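Side-chain contacts in BIS(5'-nucleosyl)-tetraphosphatase (Diadenosine tetraphosphatase), putative (Plasmodium falciparum, PDB 5CFJ), which probably hydrolyses diadenosine tetraphosphate asymmetrically, yielding ATP and AMP, as a Nudix-family Ap4A hydrolase of the malaria parasite: residues A[10-15]-A[138-143]; A[31-36]-A[108-113]; A[46-51]-A[92-97]. All coordinates share one frame; numbering follows the deposited sequence.

From the N terminus the chain first lays down strand 6-16, whose residues 10-15 are met by 138-143, on the last helix, closing the outermost loop, contact 1. Inside it, strand 30-37 meets the loop 108-113 in contact 2, and inside that again 46-51 meets 92-97 in contact 3. The three loops are therefore nested one within another, and none crosses. All reach the same mixed sheet: contact 1 brings helix 134-147 onto one face, contact 2 brings a connecting loop onto the other, and contact 3 joins two strands that both pair with strand 6-16. A salt bridge from Arg15 to Glu31 links contacts 1 and 2, and Phe34 packs on Pro46 between contacts 2 and 3.

Contact 1. Residues A[10-15]-A[138-143]; sequences GILLCR and DLLKEA. With SO4 (sulfate ion), chain D.
Leu12 meets Leu139, Leu140 and Ala143 with the two methyls of its fork, and this is the tightly packed part of the contact. Its CG stands anti to the backbone N, a setting that sends CG toward the helix, and from there the two methyls diverge to different partners. Leu12 CD2 meets Leu139 tip to tip, 3.8 Å from Leu139 CG, and also lies 3.8 Å from Ala143 CB. CD1 turns to Leu140, whose chain passes it at a slant and brings its CD2 to 3.7 Å from Leu12 CD1. Alanine's lone methyl is enough to touch Leu12 CD2 where the helix faces the strand. Phe32 and Leu100 add further apolar surface to Leu12. In the Nudix alpha/beta/alpha sandwich this is the layer where the C-terminal helix 134-147 lies across one face of the mixed sheet; the two short axes pass 11.0 Å apart at a crossing angle of -54°. No hydrogen bond spans the interface, as suits an all-hydrocarbon seam. On the outward side of the helix, by contrast, come Asp138, Lys141 and Glu142, with Glu142 held in a salt bridge to Lys83. The sheet's other face is polar at Arg15, an extended chain gripping a sulfate with two bonds at the edge of its guanidinium: NH1 gives a straight one to O2 (3.0 Å, 166°), and NH2 a more bent one to O3 (2.8 Å, 150°). Glu31 at NE and the Asn106 carbonyl at NH1 hold this flat group in place, and Trp121 adds a cation-pi contact.

Contact 2. Residues A[31-36]-A[108-113]; sequences EFLFLK and ENVILS. With SO4 (sulfate ion), chain C.
Leu33 faces Val110 and Leu35 faces Leu112 across two backbones that run in nearly the same direction, with CA atoms 9.5 Å and 8.5 Å apart respectively, too far for hydrogen bonding between main chains. In the Nudix sandwich this is where the loop between strands 92-103 and 116-122 lies over strand 30-37, on the face turned away from helix 134-147. Side chains alone bridge the gap. Leu33 and Val110 run alongside each other with their ends pointing opposite ways, so that the Leu33 CD2 methyl meets Val110 CG2 side by side at 4.2 Å. A beta-branched valine suits this loop position, since its methyls sit close to the backbone and give a broad apolar surface without reaching far. Further along, Leu35 and Leu112 pass in the same manner, each touching with a CD2 methyl, 4.0 Å apart. Leu112 has its CG anti to its own carbonyl carbon (chi1 -64°), which brings its end nearer the strand than its CB. The first pair is buried; at the second, Leu112 lies partly exposed. Trp121 packs on Leu33, while His116, Tyr119 and Pro47 also touch Leu35. Beyond this apolar row Lys36 leads away from the loop, fully extended, to a sulfate also bonded by Trp44 NE1. Lys36 NZ donates to two of the anion's oxygens, O1 at 2.9 Å and O2 at 3.0 Å.

Contact 3. Residues A[46-51]-A[92-97]; sequences PPKGLH and KPKETT. With SO4 (sulfate ion), chain B.
Lys48 reaches across to Thr96 and Lys94 from the strand that leads into the Nudix box, the signature motif of residues 49-70, which holds helix 57-69. Lys48 CB packs against the CA of Gly10 on the intervening strand 6-16, 3.7 Å away, a closeness eased by the missing side chain there. From CB the chain sets off with CG between the backbone N and the carbonyl carbon (chi1 66°), directed at strand 92-103, and Tyr98 flanks it. Lys48 CD lies 3.7 Å from the Thr96 CG2 methyl, the two side chains crossing at about a right angle; threonine suits the spot because its methyl takes the lysine's hydrocarbon while OG1 bonds to the Tyr87 hydroxyl. Lys48 CE comes to 3.4 Å from O1 of a sulfate. A bend at the last torsion (chi4 57°) then brings Lys48 NZ round to the anion, where it donates to O1 at 2.8 Å and weakly to O2. Lys94, extended in the conformer described here, arrives at the same sulfate, its NZ giving a hydrogen bond to O2. In that conformer Lys48 NZ and Lys94 NZ end 3.9 Å apart, a pairing made sensible by the anion they share, which Tyr87 OH and His43 NE2 also bond. The cluster is consistent with a phosphate-binding place in an enzyme of nucleoside polyphosphates, though the sulfate probably came from the crystallisation liquor. One water accepts from both lysines, 2.9 Å from Lys48 NZ and 2.7 Å from Lys94 NZ.

Contact 1. Residues A[10-15]-A[138-143]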
loop_
_atom_site.group_PDB
_atom_site.type_symbol
_atom_site.label_atom_id
_atom_site.label_comp_id
_atom_site.label_asym_id
_atom_site.label_seq_id
_atom_site.Cartn_x
_atom_site.Cartn_y
_atom_site.Cartn_z
ATOM N N GLY A 10 0.132 -3.609 -5.967
ATOM C CA GLY A 10 0.215 -2.290 -5.383
ATOM C C GLY A 10 1.587 -1.943 -4.873
ATOM O O GLY A 10 2.468 -2.797 -4.751
ATOM N N ILE A 11 1.767 -0.665 -4.582
ATOM C CA ILE A 11 2.992 -0.203 -3.957
ATOM C C ILE A 11 2.714 -0.042 -2.471
ATOM O O ILE A 11 1.805 0.689 -2.075
ATOM C CB ILE A 11 3.505 1.135 -4.545
ATOM C CG1 ILE A 11 3.827 1.002 -6.042
ATOM C CG2 ILE A 11 4.715 1.642 -3.750
ATOM C CD1 ILE A 11 5.029 0.098 -6.345
ATOM N N LEU A 12 3.475 -0.751 -1.647
ATOM C CA LEU A 12 3.486 -0.478 -0.219
ATOM C C LEU A 12 4.442 0.690 -0.023
ATOM O O LEU A 12 5.661 0.521 0.078
ATOM C CB LEU A 12 3.903 -1.706 0.588
ATOM C CG LEU A 12 3.942 -1.511 2.100
ATOM C CD1 LEU A 12 2.554 -1.148 2.621
ATOM C CD2 LEU A 12 4.477 -2.769 2.773
ATOM N N LEU A 13 3.870 1.883 -0.059
ATOM C CA LEU A 13 4.629 3.119 0.002
ATOM C C LEU A 13 4.873 3.496 1.453
ATOM O O LEU A 13 3.930 3.613 2.237
ATOM C CB LEU A 13 3.894 4.241 -0.738
ATOM C CG LEU A 13 4.681 5.531 -0.935
ATOM C CD1 LEU A 13 5.888 5.296 -1.853
ATOM C CD2 LEU A 13 3.774 6.616 -1.507
ATOM N N CYS A 14 6.139 3.667 1.813
ATOM C CA CYS A 14 6.508 4.027 3.174
ATOM C C CYS A 14 7.298 5.326 3.195
ATOM O O CYS A 14 7.749 5.805 2.157
ATOM C CB CYS A 14 7.309 2.904 3.849
ATOM S SG CYS A 14 8.996 2.686 3.282
ATOM N N ARG A 15 7.433 5.900 4.382
ATOM C CA ARG A 15 8.280 7.059 4.602
ATOM C C ARG A 15 8.861 6.964 6.002
ATOM O O ARG A 15 8.259 6.360 6.897
ATOM C CB ARG A 15 7.496 8.362 4.424
ATOM C CG ARG A 15 6.466 8.627 5.512
ATOM C CD ARG A 15 5.667 9.885 5.228
ATOM N NE ARG A 15 4.837 10.242 6.377
ATOM C CZ ARG A 15 4.027 11.294 6.419
ATOM N NH1 ARG A 15 3.950 12.113 5.383
ATOM N NH2 ARG A 15 3.309 11.532 7.508
ATOM N N ASP A 138 0.473 -7.850 9.294
ATOM C CA ASP A 138 1.709 -8.595 9.307
ATOM C C ASP A 138 2.633 -8.109 8.200
ATOM O O ASP A 138 3.841 -8.027 8.408
ATOM C CB ASP A 138 1.444 -10.091 9.173
ATOM C CG ASP A 138 0.751 -10.660 10.390
ATOM O OD1 ASP A 138 0.705 -9.962 11.426
ATOM O OD2 ASP A 138 0.253 -11.797 10.318
ATOM N N LEU A 139 2.072 -7.759 7.037
ATOM C CA LEU A 139 2.864 -7.143 5.980
ATOM C C LEU A 139 3.598 -5.922 6.510
ATOM O O LEU A 139 4.792 -5.743 6.236
ATOM C CB LEU A 139 1.969 -6.755 4.807
ATOM C CG LEU A 139 2.623 -5.961 3.676
ATOM C CD1 LEU A 139 3.650 -6.803 2.921
ATOM C CD2 LEU A 139 1.559 -5.431 2.725
ATOM N N LEU A 140 2.895 -5.063 7.249
ATOM C CA LEU A 140 3.569 -3.855 7.742
ATOM C C LEU A 140 4.707 -4.193 8.701
ATOM O O LEU A 140 5.817 -3.606 8.627
ATOM C CB LEU A 140 2.590 -2.908 8.428
ATOM C CG LEU A 140 1.408 -2.472 7.567
ATOM C CD1 LEU A 140 0.638 -1.358 8.270
ATOM C CD2 LEU A 140 1.864 -2.039 6.186
ATOM N N LYS A 141 4.466 -5.139 9.608
ATOM C CA LYS A 141 5.535 -5.505 10.541
ATOM C C LYS A 141 6.753 -6.106 9.831
ATOM O O LYS A 141 7.911 -5.784 10.142
ATOM C CB LYS A 141 5.018 -6.481 11.594
ATOM C CG LYS A 141 4.094 -5.847 12.609
ATOM C CD LYS A 141 3.769 -6.826 13.721
ATOM C CE LYS A 141 5.035 -7.335 14.389
ATOM N NZ LYS A 141 5.759 -6.251 15.109
ATOM N N GLU A 142 6.500 -6.977 8.866
ATOM C CA GLU A 142 7.584 -7.615 8.132
ATOM C C GLU A 142 8.350 -6.613 7.252
ATOM O O GLU A 142 9.587 -6.682 7.146
ATOM C CB GLU A 142 7.026 -8.791 7.326
ATOM C CG GLU A 142 6.430 -9.855 8.267
ATOM C CD GLU A 142 5.763 -11.034 7.571
ATOM O OE1 GLU A 142 5.803 -11.117 6.328
ATOM O OE2 GLU A 142 5.187 -11.891 8.282
ATOM N N ALA A 143 7.637 -5.648 6.677
ATOM C CA ALA A 143 8.293 -4.596 5.916
ATOM C C ALA A 143 9.195 -3.774 6.827
ATOM O O ALA A 143 10.310 -3.416 6.446
ATOM C CB ALA A 143 7.267 -3.706 5.223
HETATM S S SO4 D . 0.671 13.998 6.567
HETATM O O1 SO4 D . -0.463 13.508 5.793
HETATM O O2 SO4 D . 1.828 14.158 5.688
HETATM O O3 SO4 D . 0.968 13.044 7.630
HETATM O O4 SO4 D . 0.324 15.289 7.156
#

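Contact 2. Residues A[31-36]-A[108-113]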
loop_
_atom_site.group_PDB
_atom_site.type_symbol
_atom_site.label_atom_id
_atom_site.label_comp_id
_atom_site.label_asym_id
_atom_site.label_seq_id
_atom_site.Cartn_x
_atom_site.Cartn_y
_atom_site.Cartn_z
ATOM N N GLU A 31 6.214 4.973 8.433
ATOM C CA GLU A 31 4.781 5.060 8.219
ATOM C C GLU A 31 4.478 4.591 6.809
ATOM O O GLU A 31 5.329 4.681 5.931
ATOM C CB GLU A 31 4.274 6.494 8.411
ATOM C CG GLU A 31 4.359 6.997 9.830
ATOM C CD GLU A 31 4.170 8.503 9.946
ATOM O OE1 GLU A 31 4.529 9.252 9.005
ATOM O OE2 GLU A 31 3.670 8.950 10.999
ATOM N N PHE A 32 3.248 4.144 6.595
ATOM C CA PHE A 32 2.816 3.569 5.341
ATOM C C PHE A 32 1.563 4.283 4.873
ATOM O O PHE A 32 0.652 4.530 5.672
ATOM C CB PHE A 32 2.537 2.074 5.507
ATOM C CG PHE A 32 3.726 1.290 5.976
ATOM C CD1 PHE A 32 3.992 1.139 7.332
ATOM C CD2 PHE A 32 4.591 0.715 5.056
ATOM C CE1 PHE A 32 5.103 0.433 7.758
ATOM C CE2 PHE A 32 5.690 -0.004 5.473
ATOM C CZ PHE A 32 5.947 -0.149 6.825
ATOM N N LEU A 33 1.489 4.584 3.581
ATOM C CA LEU A 33 0.343 5.320 3.063
ATOM C C LEU A 33 -0.848 4.401 2.852
ATOM O O LEU A 33 -0.810 3.505 2.013
ATOM C CB LEU A 33 0.700 6.028 1.756
ATOM C CG LEU A 33 -0.425 6.826 1.095
ATOM C CD1 LEU A 33 -0.915 7.933 2.025
ATOM C CD2 LEU A 33 0.038 7.414 -0.240
ATOM N N PHE A 34 -1.909 4.644 3.614
ATOM C CA PHE A 34 -3.142 3.876 3.499
ATOM C C PHE A 34 -4.278 4.768 3.025
ATOM O O PHE A 34 -4.376 5.929 3.415
ATOM C CB PHE A 34 -3.483 3.187 4.829
ATOM C CG PHE A 34 -2.846 1.843 4.973
ATOM C CD1 PHE A 34 -3.628 0.707 5.014
ATOM C CD2 PHE A 34 -1.463 1.702 5.014
ATOM C CE1 PHE A 34 -3.060 -0.543 5.109
ATOM C CE2 PHE A 34 -0.891 0.453 5.114
ATOM C CZ PHE A 34 -1.689 -0.675 5.157
ATOM N N LEU A 35 -5.115 4.198 2.165
ATOM C CA LEU A 35 -6.191 4.919 1.505
ATOM C C LEU A 35 -7.527 4.313 1.911
ATOM O O LEU A 35 -7.676 3.083 1.920
ATOM C CB LEU A 35 -6.024 4.845 -0.012
ATOM C CG LEU A 35 -4.632 5.147 -0.562
ATOM C CD1 LEU A 35 -4.636 4.982 -2.075
ATOM C CD2 LEU A 35 -4.179 6.543 -0.198
ATOM N N LYS A 36 -8.489 5.169 2.248
ATOM C CA LYS A 36 -9.798 4.708 2.689
ATOM C C LYS A 36 -10.755 4.594 1.510
ATOM O O LYS A 36 -11.095 5.590 0.873
ATOM C CB LYS A 36 -10.376 5.649 3.745
ATOM C CG LYS A 36 -11.669 5.122 4.337
ATOM C CD LYS A 36 -12.283 6.081 5.333
ATOM C CE LYS A 36 -13.570 5.516 5.906
ATOM N NZ LYS A 36 -14.055 6.339 7.041
ATOM N N GLU A 108 5.171 14.915 0.030
ATOM C CA GLU A 108 4.528 14.908 -1.282
ATOM C C GLU A 108 3.012 15.039 -1.148
ATOM O O GLU A 108 2.405 14.418 -0.277
ATOM C CB GLU A 108 4.851 13.624 -2.040
ATOM C CG GLU A 108 6.112 13.663 -2.866
ATOM C CD GLU A 108 6.158 14.851 -3.814
ATOM O OE1 GLU A 108 5.474 14.844 -4.857
ATOM O OE2 GLU A 108 6.885 15.805 -3.503
ATOM N N ASN A 109 2.404 15.847 -2.011
ATOM C CA ASN A 109 0.964 16.083 -1.969
ATOM C C ASN A 109 0.173 14.884 -2.493
ATOM O O ASN A 109 0.221 14.576 -3.681
ATOM C CB ASN A 109 0.628 17.332 -2.784
ATOM C CG ASN A 109 -0.851 17.706 -2.726
ATOM O OD1 ASN A 109 -1.536 17.469 -1.729
ATOM N ND2 ASN A 109 -1.344 18.314 -3.798
ATOM N N VAL A 110 -0.562 14.217 -1.615
ATOM C CA VAL A 110 -1.407 13.097 -2.016
ATOM C C VAL A 110 -2.706 13.617 -2.624
ATOM O O VAL A 110 -3.418 14.395 -2.002
ATOM C CB VAL A 110 -1.726 12.174 -0.821
ATOM C CG1 VAL A 110 -2.702 11.081 -1.225
ATOM C CG2 VAL A 110 -0.443 11.581 -0.254
ATOM N N ILE A 111 -2.998 13.187 -3.841
ATOM C CA ILE A 111 -4.185 13.597 -4.572
ATOM C C ILE A 111 -5.065 12.386 -4.791
ATOM O O ILE A 111 -4.712 11.497 -5.560
ATOM C CB ILE A 111 -3.822 14.220 -5.929
ATOM C CG1 ILE A 111 -2.888 15.416 -5.725
ATOM C CG2 ILE A 111 -5.080 14.622 -6.688
ATOM C CD1 ILE A 111 -2.295 15.954 -7.006
ATOM N N LEU A 112 -6.202 12.336 -4.107
ATOM C CA LEU A 112 -7.052 11.153 -4.183
ATOM C C LEU A 112 -7.908 11.128 -5.439
ATOM O O LEU A 112 -8.231 12.167 -6.003
ATOM C CB LEU A 112 -7.942 11.066 -2.949
ATOM C CG LEU A 112 -7.208 10.871 -1.621
ATOM C CD1 LEU A 112 -8.198 10.864 -0.474
ATOM C CD2 LEU A 112 -6.376 9.579 -1.626
ATOM N N SER A 113 -8.278 9.926 -5.864
ATOM C CA SER A 113 -9.240 9.739 -6.949
ATOM C C SER A 113 -10.604 9.441 -6.345
ATOM O O SER A 113 -10.743 9.402 -5.124
ATOM C CB SER A 113 -8.804 8.603 -7.871
ATOM O OG SER A 113 -8.960 7.355 -7.220
HETATM S S SO4 C . -12.559 4.840 9.845
HETATM O O1 SO4 C . -12.395 6.239 9.456
HETATM O O2 SO4 C . -13.063 4.067 8.716
HETATM O O3 SO4 C . -11.273 4.289 10.259
HETATM O O4 SO4 C . -13.512 4.752 10.947
#

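Contact 3. Residues A[46-51]-A[92-97]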
loop_
_atom_site.group_PDB
_atom_site.type_symbol
_atom_site.label_atom_id
_atom_site.label_comp_id
_atom_site.label_asym_id
_atom_site.label_seq_id
_atom_site.Cartn_x
_atom_site.Cartn_y
_atom_site.Cartn_z
ATOM N N PRO A 46 -3.134 -0.056 1.130
ATOM C CA PRO A 46 -2.208 0.710 0.289
ATOM C C PRO A 46 -2.785 0.879 -1.119
ATOM O O PRO A 46 -3.785 0.241 -1.465
ATOM C CB PRO A 46 -0.936 -0.158 0.275
ATOM C CG PRO A 46 -1.099 -1.113 1.436
ATOM C CD PRO A 46 -2.569 -1.358 1.529
ATOM N N PRO A 47 -2.174 1.752 -1.930
ATOM C CA PRO A 47 -2.579 1.869 -3.334
ATOM C C PRO A 47 -2.376 0.542 -4.073
ATOM O O PRO A 47 -1.325 -0.073 -3.930
ATOM C CB PRO A 47 -1.645 2.954 -3.879
ATOM C CG PRO A 47 -1.058 3.624 -2.665
ATOM C CD PRO A 47 -0.996 2.579 -1.622
ATOM N N LYS A 48 -3.369 0.114 -4.845
ATOM C CA LYS A 48 -3.315 -1.152 -5.564
ATOM C C LYS A 48 -4.436 -1.243 -6.586
ATOM O O LYS A 48 -5.417 -0.499 -6.506
ATOM C CB LYS A 48 -3.427 -2.333 -4.603
ATOM C CG LYS A 48 -4.769 -2.421 -3.907
ATOM C CD LYS A 48 -4.906 -3.740 -3.184
ATOM C CE LYS A 48 -6.089 -3.730 -2.231
ATOM N NZ LYS A 48 -7.370 -3.424 -2.922
ATOM N N GLY A 49 -4.307 -2.180 -7.518
ATOM C CA GLY A 49 -5.397 -2.476 -8.429
ATOM C C GLY A 49 -5.079 -3.591 -9.398
ATOM O O GLY A 49 -4.055 -4.267 -9.281
ATOM N N LEU A 50 -5.968 -3.781 -10.365
ATOM C CA LEU A 50 -5.846 -4.871 -11.319
ATOM C C LEU A 50 -4.919 -4.549 -12.489
ATOM O O LEU A 50 -4.725 -3.388 -12.856
ATOM C CB LEU A 50 -7.223 -5.244 -11.863
ATOM C CG LEU A 50 -8.322 -5.497 -10.831
ATOM C CD1 LEU A 50 -9.604 -5.900 -11.530
ATOM C CD2 LEU A 50 -7.902 -6.556 -9.831
ATOM N N HIS A 51 -4.355 -5.602 -13.071
ATOM C CA HIS A 51 -3.574 -5.507 -14.296
ATOM C C HIS A 51 -4.310 -4.756 -15.391
ATOM O O HIS A 51 -5.517 -4.949 -15.555
ATOM C CB HIS A 51 -3.302 -6.899 -14.859
ATOM C CG HIS A 51 -2.071 -7.590 -14.339
ATOM N ND1 HIS A 51 -0.913 -6.934 -13.994
ATOM C CD2 HIS A 51 -1.824 -8.914 -14.175
ATOM C CE1 HIS A 51 -0.002 -7.824 -13.621
ATOM N NE2 HIS A 51 -0.532 -9.026 -13.717
ATOM N N LYS A 92 -14.502 -15.569 -2.742
ATOM C CA LYS A 92 -13.810 -15.558 -4.023
ATOM C C LYS A 92 -12.336 -15.297 -3.757
ATOM O O LYS A 92 -11.992 -14.315 -3.102
ATOM C CB LYS A 92 -14.390 -14.500 -4.963
ATOM N N PRO A 93 -11.462 -16.189 -4.243
ATOM C CA PRO A 93 -10.026 -16.067 -3.978
ATOM C C PRO A 93 -9.430 -14.790 -4.552
ATOM O O PRO A 93 -9.662 -14.461 -5.716
ATOM C CB PRO A 93 -9.431 -17.297 -4.673
ATOM C CG PRO A 93 -10.562 -18.258 -4.782
ATOM C CD PRO A 93 -11.778 -17.411 -4.998
ATOM N N LYS A 94 -8.681 -14.075 -3.717
ATOM C CA LYS A 94 -7.947 -12.905 -4.176
ATOM C C LYS A 94 -6.490 -12.999 -3.766
ATOM O O LYS A 94 -6.138 -13.565 -2.732
ATOM C CB LYS A 94 -8.553 -11.597 -3.649
ATOM C CG LYS A 94 -7.908 -10.353 -4.263
ATOM C CD LYS A 94 -8.694 -9.075 -4.028
ATOM C CE LYS A 94 -8.041 -7.918 -4.779
ATOM N NZ LYS A 94 -8.787 -6.643 -4.642
ATOM N N GLU A 95 -5.651 -12.459 -4.626
ATOM C CA GLU A 95 -4.231 -12.393 -4.393
ATOM C C GLU A 95 -3.760 -10.976 -4.668
ATOM O O GLU A 95 -4.039 -10.454 -5.737
ATOM C CB GLU A 95 -3.527 -13.383 -5.304
ATOM C CG GLU A 95 -2.343 -14.012 -4.693
ATOM C CD GLU A 95 -1.910 -15.251 -5.427
ATOM O OE1 GLU A 95 -1.627 -15.168 -6.645
ATOM O OE2 GLU A 95 -1.867 -16.313 -4.778
ATOM N N THR A 96 -3.064 -10.363 -3.718
ATOM C CA THR A 96 -2.530 -9.032 -3.949
ATOM C C THR A 96 -1.039 -9.045 -3.673
ATOM O O THR A 96 -0.614 -9.519 -2.632
ATOM C CB THR A 96 -3.209 -7.979 -3.074
ATOM O OG1 THR A 96 -4.610 -7.964 -3.370
ATOM C CG2 THR A 96 -2.619 -6.610 -3.358
ATOM N N THR A 97 -0.252 -8.547 -4.620
ATOM C CA THR A 97 1.185 -8.445 -4.441
ATOM C C THR A 97 1.560 -6.998 -4.198
ATOM O O THR A 97 1.191 -6.124 -4.983
ATOM C CB THR A 97 1.929 -8.978 -5.656
ATOM O OG1 THR A 97 1.577 -10.351 -5.852
ATOM C CG2 THR A 97 3.429 -8.882 -5.469
HETATM S S SO4 B . -9.339 -5.798 -1.040
HETATM O O1 SO4 B . -9.258 -4.343 -1.118
HETATM O O2 SO4 B . -8.304 -6.431 -1.846
HETATM O O3 SO4 B . -9.199 -6.207 0.355
HETATM O O4 SO4 B . -10.655 -6.223 -1.515
HETATM O O HOH W 1 -7.726 -4.372 -5.668
#